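Local coordinates for protein lysine cyclodeaminase (Streptomyces pristinaespiralis, PDB 5YU3) that converts L-lysine to L-pipecolate and L-ornithine to L-proline with release of ammonia, probably by hydride transfer to and from a bound NAD, at residues A110-G114 with V115-A119; L275-L279 with A280-A284. All coordinates share one frame; numbering follows the deposited sequence.

Contact 1. Residues A110-G114 with V115-A119; sequences ALMDG and VLLTA
Gly114 O takes two bonds from Thr118, one from each face of its carbonyl plane: Thr118 OG1 donates at 2.6 Å to Gly114 O, and Thr118 N donates to it at 2.9 Å. The hydroxyl folds back to the preceding turn because OG1 lies opposite the carbonyl carbon (chi1 -67°), the usual way a helical threonine reaches the carbonyl four residues earlier. Asp113, two residues before the helix, caps its first amides. Asp113 OD1 accepts from Val115 N at 2.9 Å, closing an Asx turn; this amide comes in from well above the carboxylate plane. Asp113 OD2 takes Leu116 N on its syn side at 3.0 Å, nearer the plane. A water extends the cap: it donates to Asp113 OD2 and Asp113 O and accepts from Leu117 N at 2.9 Å, so three successive amides of the first turn are satisfied. OD1 also accepts from His332 N of the second subunit. With an alanine here the carboxylate is gone, and these amides of Val115, Leu116 and His332 would probably lose their acceptor and the water one of its supports. One residue earlier, Met112 bends at chi3 (-71°) and crosses Leu117 at about a right angle, with Met112 CE 3.8 Å from Leu117 CD1. Thr118 OG1 is also hydrogen-bonded to Lys77 NZ of the proline pocket. The carboxylate at the amino end of helix 115-133 is probably stabilised by the helix dipole, while the bonds to Gly114 O and Lys77 NZ probably fix the rotation of a threonine that touches bound proline and NAD.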
loop_
_atom_site.group_PDB
_atom_site.type_symbol
_atom_site.label_atom_id
_atom_site.label_comp_id
_atom_site.label_asym_id
_atom_site.label_seq_id
_atom_site.Cartn_x
_atom_site.Cartn_y
_atom_site.Cartn_z
ATOM N N ALA A 110 6.301 -12.621 2.747
ATOM C CA ALA A 110 6.551 -13.075 1.387
ATOM C C ALA A 110 6.363 -11.918 0.416
ATOM O O ALA A 110 5.553 -11.012 0.652
ATOM C CB ALA A 110 5.636 -14.252 1.023
ATOM N N LEU A 111 7.136 -11.954 -0.670
ATOM C CA LEU A 111 7.134 -10.902 -1.681
ATOM C C LEU A 111 7.432 -11.520 -3.042
ATOM O O LEU A 111 8.379 -12.301 -3.157
ATOM C CB LEU A 111 8.187 -9.839 -1.337
ATOM C CG LEU A 111 8.423 -8.743 -2.371
ATOM C CD1 LEU A 111 7.164 -7.909 -2.524
ATOM C CD2 LEU A 111 9.599 -7.878 -1.938
ATOM N N MET A 112 6.656 -11.159 -4.071
ATOM C CA MET A 112 6.857 -11.741 -5.399
ATOM C C MET A 112 6.422 -10.772 -6.489
ATOM O O MET A 112 5.734 -9.776 -6.239
ATOM C CB MET A 112 6.086 -13.064 -5.558
ATOM C CG MET A 112 4.565 -12.904 -5.473
ATOM S SD MET A 112 3.669 -14.429 -5.852
ATOM C CE MET A 112 3.968 -14.550 -7.615
ATOM N N ASP A 113 6.839 -11.092 -7.718
ATOM C CA ASP A 113 6.391 -10.374 -8.910
ATOM C C ASP A 113 4.871 -10.325 -8.983
ATOM O O ASP A 113 4.181 -11.288 -8.629
ATOM C CB ASP A 113 6.916 -11.074 -10.168
ATOM C CG ASP A 113 6.257 -10.558 -11.435
ATOM O OD1 ASP A 113 6.428 -9.358 -11.727
ATOM O OD2 ASP A 113 5.584 -11.346 -12.140
ATOM N N GLY A 114 4.350 -9.207 -9.498
ATOM C CA GLY A 114 2.928 -9.082 -9.763
ATOM C C GLY A 114 2.558 -8.999 -11.235
ATOM O O GLY A 114 1.369 -9.012 -11.567
ATOM N N VAL A 115 3.547 -8.926 -12.133
ATOM C CA VAL A 115 3.253 -8.775 -13.565
ATOM C C VAL A 115 2.577 -10.030 -14.117
ATOM O O VAL A 115 1.472 -9.969 -14.679
ATOM C CB VAL A 115 4.531 -8.444 -14.355
ATOM C CG1 VAL A 115 4.234 -8.444 -15.862
ATOM C CG2 VAL A 115 5.099 -7.099 -13.934
ATOM N N LEU A 116 3.247 -11.187 -13.999
ATOM C CA LEU A 116 2.657 -12.430 -14.498
ATOM C C LEU A 116 1.380 -12.776 -13.738
ATOM O O LEU A 116 0.356 -13.102 -14.345
ATOM C CB LEU A 116 3.663 -13.581 -14.406
ATOM C CG LEU A 116 3.137 -14.955 -14.842
ATOM C CD1 LEU A 116 2.672 -14.922 -16.290
ATOM C CD2 LEU A 116 4.207 -16.048 -14.622
ATOM N N LEU A 117 1.436 -12.730 -12.403
ATOM C CA LEU A 117 0.274 -13.031 -11.571
ATOM C C LEU A 117 -0.947 -12.196 -11.969
ATOM O O LEU A 117 -2.067 -12.720 -12.021
ATOM C CB LEU A 117 0.637 -12.803 -10.094
ATOM C CG LEU A 117 -0.393 -12.996 -8.980
ATOM C CD1 LEU A 117 0.310 -13.354 -7.670
ATOM C CD2 LEU A 117 -1.244 -11.740 -8.766
ATOM N N THR A 118 -0.757 -10.898 -12.215
ATOM C CA THR A 118 -1.891 -10.045 -12.584
ATOM C C THR A 118 -2.501 -10.517 -13.900
ATOM O O THR A 118 -3.725 -10.663 -14.023
ATOM C CB THR A 118 -1.463 -8.571 -12.690
ATOM O OG1 THR A 118 -1.092 -8.074 -11.392
ATOM C CG2 THR A 118 -2.618 -7.694 -13.233
ATOM N N ALA A 119 -1.649 -10.798 -14.888
ATOM C CA ALA A 119 -2.147 -11.262 -16.182
ATOM C C ALA A 119 -2.882 -12.588 -16.036
ATOM O O ALA A 119 -3.924 -12.799 -16.667
ATOM C CB ALA A 119 -0.988 -11.383 -17.177
HETATM O O HOH W 1 3.898 -12.939 -10.880
#

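Contact 2. Residues L275-L279 with A280-A284; sequences LGPQL and AHLCA
The chain runs extended through Pro277 and Gln278 (psi 143° and 163°) and coils at Leu279, after which Gln278 O accepts from Leu282 N at 3.2 Å and, by a weak and strongly bent bond, from His281 N. Leu282 N lies in the plane of that carbonyl. One residue on, Cys283 N donates to Leu279 O at 2.9 Å, the next step of the helical ladder. Gln278 holds the N-cap position, but its amide group serves the helix through a water. The side chain leaves with CG wedged between the backbone N and the carbonyl carbon (chi1 67°) and then extends, carrying OE1 alongside the first turn. There a water donates to Gln278 OE1 at 2.9 Å and accepts from Ala280 N at 2.9 Å, while OE1 also passes 3.9 Å from Ala280 CB. Pro277, just before the cap, reaches past it: its CB lies 4.1 Å from Leu282 CD2, an apolar pairing of the hydrophobic-staple kind. The same CB meets His281 ND1 at 3.6 Å, approaching the imidazole obliquely, so the proline sits against both residues. Leu279 CD1 lies 4.2 Å from Cys283 SG, and both side chains also pack on helices 115-133 and 20-39. Pro277 O is bonded to Thr254 OG1, and Leu279 pairs through its backbone with Ala255, which ties the turn to edge strand 252-255 of the parallel sheet. The helix start thus combines an apolar staple with a polar cap relayed by solvent, so that an early helical amide is satisfied without a direct side-chain bond.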
loop_
_atom_site.group_PDB
_atom_site.type_symbol
_atom_site.label_atom_id
_atom_site.label_comp_id
_atom_site.label_asym_id
_atom_site.label_seq_id
_atom_site.Cartn_x
_atom_site.Cartn_y
_atom_site.Cartn_z
ATOM N N LEU A 275 -27.616 -2.636 -11.875
ATOM C CA LEU A 275 -26.614 -3.696 -11.856
ATOM C C LEU A 275 -27.268 -5.050 -11.636
ATOM O O LEU A 275 -28.217 -5.176 -10.858
ATOM C CB LEU A 275 -25.599 -3.440 -10.747
ATOM C CG LEU A 275 -24.299 -2.702 -11.083
ATOM C CD1 LEU A 275 -24.568 -1.369 -11.726
ATOM C CD2 LEU A 275 -23.451 -2.534 -9.818
ATOM N N GLY A 276 -26.755 -6.075 -12.324
ATOM C CA GLY A 276 -27.084 -7.439 -11.973
ATOM C C GLY A 276 -26.325 -7.877 -10.739
ATOM O O GLY A 276 -25.515 -7.134 -10.174
ATOM N N PRO A 277 -26.606 -9.092 -10.274
ATOM C CA PRO A 277 -25.857 -9.613 -9.125
ATOM C C PRO A 277 -24.378 -9.736 -9.459
ATOM O O PRO A 277 -24.011 -10.087 -10.580
ATOM C CB PRO A 277 -26.500 -10.975 -8.865
ATOM C CG PRO A 277 -27.844 -10.937 -9.744
ATOM C CD PRO A 277 -27.620 -10.116 -10.729
ATOM N N GLN A 278 -23.533 -9.434 -8.471
ATOM C CA GLN A 278 -22.089 -9.463 -8.670
ATOM C C GLN A 278 -21.611 -10.885 -8.963
ATOM O O GLN A 278 -22.303 -11.874 -8.693
ATOM C CB GLN A 278 -21.365 -8.917 -7.437
ATOM C CG GLN A 278 -21.488 -9.783 -6.193
ATOM C CD GLN A 278 -20.913 -9.112 -4.952
ATOM O OE1 GLN A 278 -19.800 -9.424 -4.520
ATOM N NE2 GLN A 278 -21.669 -8.183 -4.374
ATOM N N LEU A 279 -20.394 -10.978 -9.508
ATOM C CA LEU A 279 -19.884 -12.266 -9.976
ATOM C C LEU A 279 -19.847 -13.300 -8.855
ATOM O O LEU A 279 -20.211 -14.466 -9.068
ATOM C CB LEU A 279 -18.500 -12.076 -10.597
ATOM C CG LEU A 279 -17.780 -13.336 -11.103
ATOM C CD1 LEU A 279 -18.600 -14.037 -12.173
ATOM C CD2 LEU A 279 -16.410 -12.949 -11.634
ATOM N N ALA A 280 -19.443 -12.890 -7.642
ATOM C CA ALA A 280 -19.413 -13.826 -6.522
ATOM C C ALA A 280 -20.778 -14.462 -6.292
ATOM O O ALA A 280 -20.874 -15.656 -5.984
ATOM C CB ALA A 280 -18.944 -13.123 -5.247
ATOM N N HIS A 281 -21.853 -13.681 -6.437
ATOM C CA HIS A 281 -23.177 -14.258 -6.219
ATOM C C HIS A 281 -23.531 -15.254 -7.314
ATOM O O HIS A 281 -24.132 -16.301 -7.030
ATOM C CB HIS A 281 -24.242 -13.164 -6.122
ATOM C CG HIS A 281 -25.598 -13.680 -5.731
ATOM N ND1 HIS A 281 -26.629 -13.855 -6.632
ATOM C CD2 HIS A 281 -26.064 -14.124 -4.538
ATOM C CE1 HIS A 281 -27.685 -14.339 -6.000
ATOM N NE2 HIS A 281 -27.364 -14.522 -4.733
ATOM N N LEU A 282 -23.174 -14.946 -8.566
ATOM C CA LEU A 282 -23.375 -15.904 -9.650
ATOM C C LEU A 282 -22.636 -17.209 -9.374
ATOM O O LEU A 282 -23.152 -18.301 -9.656
ATOM C CB LEU A 282 -22.914 -15.309 -10.981
ATOM C CG LEU A 282 -23.496 -13.973 -11.467
ATOM C CD1 LEU A 282 -23.138 -13.743 -12.920
ATOM C CD2 LEU A 282 -24.983 -13.937 -11.263
ATOM N N CYS A 283 -21.433 -17.120 -8.802
ATOM C CA CYS A 283 -20.663 -18.331 -8.518
ATOM C C CYS A 283 -21.305 -19.157 -7.410
ATOM O O CYS A 283 -21.287 -20.392 -7.459
ATOM C CB CYS A 283 -19.225 -17.965 -8.145
ATOM S SG CYS A 283 -18.259 -17.325 -9.512
ATOM N N ALA A 284 -21.872 -18.501 -6.394
ATOM C CA ALA A 284 -22.465 -19.248 -5.294
ATOM C C ALA A 284 -23.856 -19.768 -5.635
ATOM O O ALA A 284 -24.258 -20.826 -5.141
ATOM C CB ALA A 284 -22.523 -18.382 -4.034
HETATM O O HOH W 2 -18.220 -10.429 -6.693
#

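In the fold
Helix 115-133 connects the two contacts. Contact 1 holds the strand-to-helix turn that begins it, and farther along it Val128, Ala129 and Leu132 pack against Leu279, Leu282 and Cys283 of contact 2. The contacts do not touch: their centres are 26 Å apart and their nearest atoms about 13 Å, on opposite sides of the chain's centre. Contact 1 reaches the ligand pocket through Thr118, whose side chain is about 4 Å from both bound proline and NAD, and it also meets the second subunit. Contact 2 stands farther off, the Leu279 side chain being about 10 Å from NAD and about 12 Å from the sodium ion, beside the parallel sheet, consistent with a Rossmann-type NAD-binding domain.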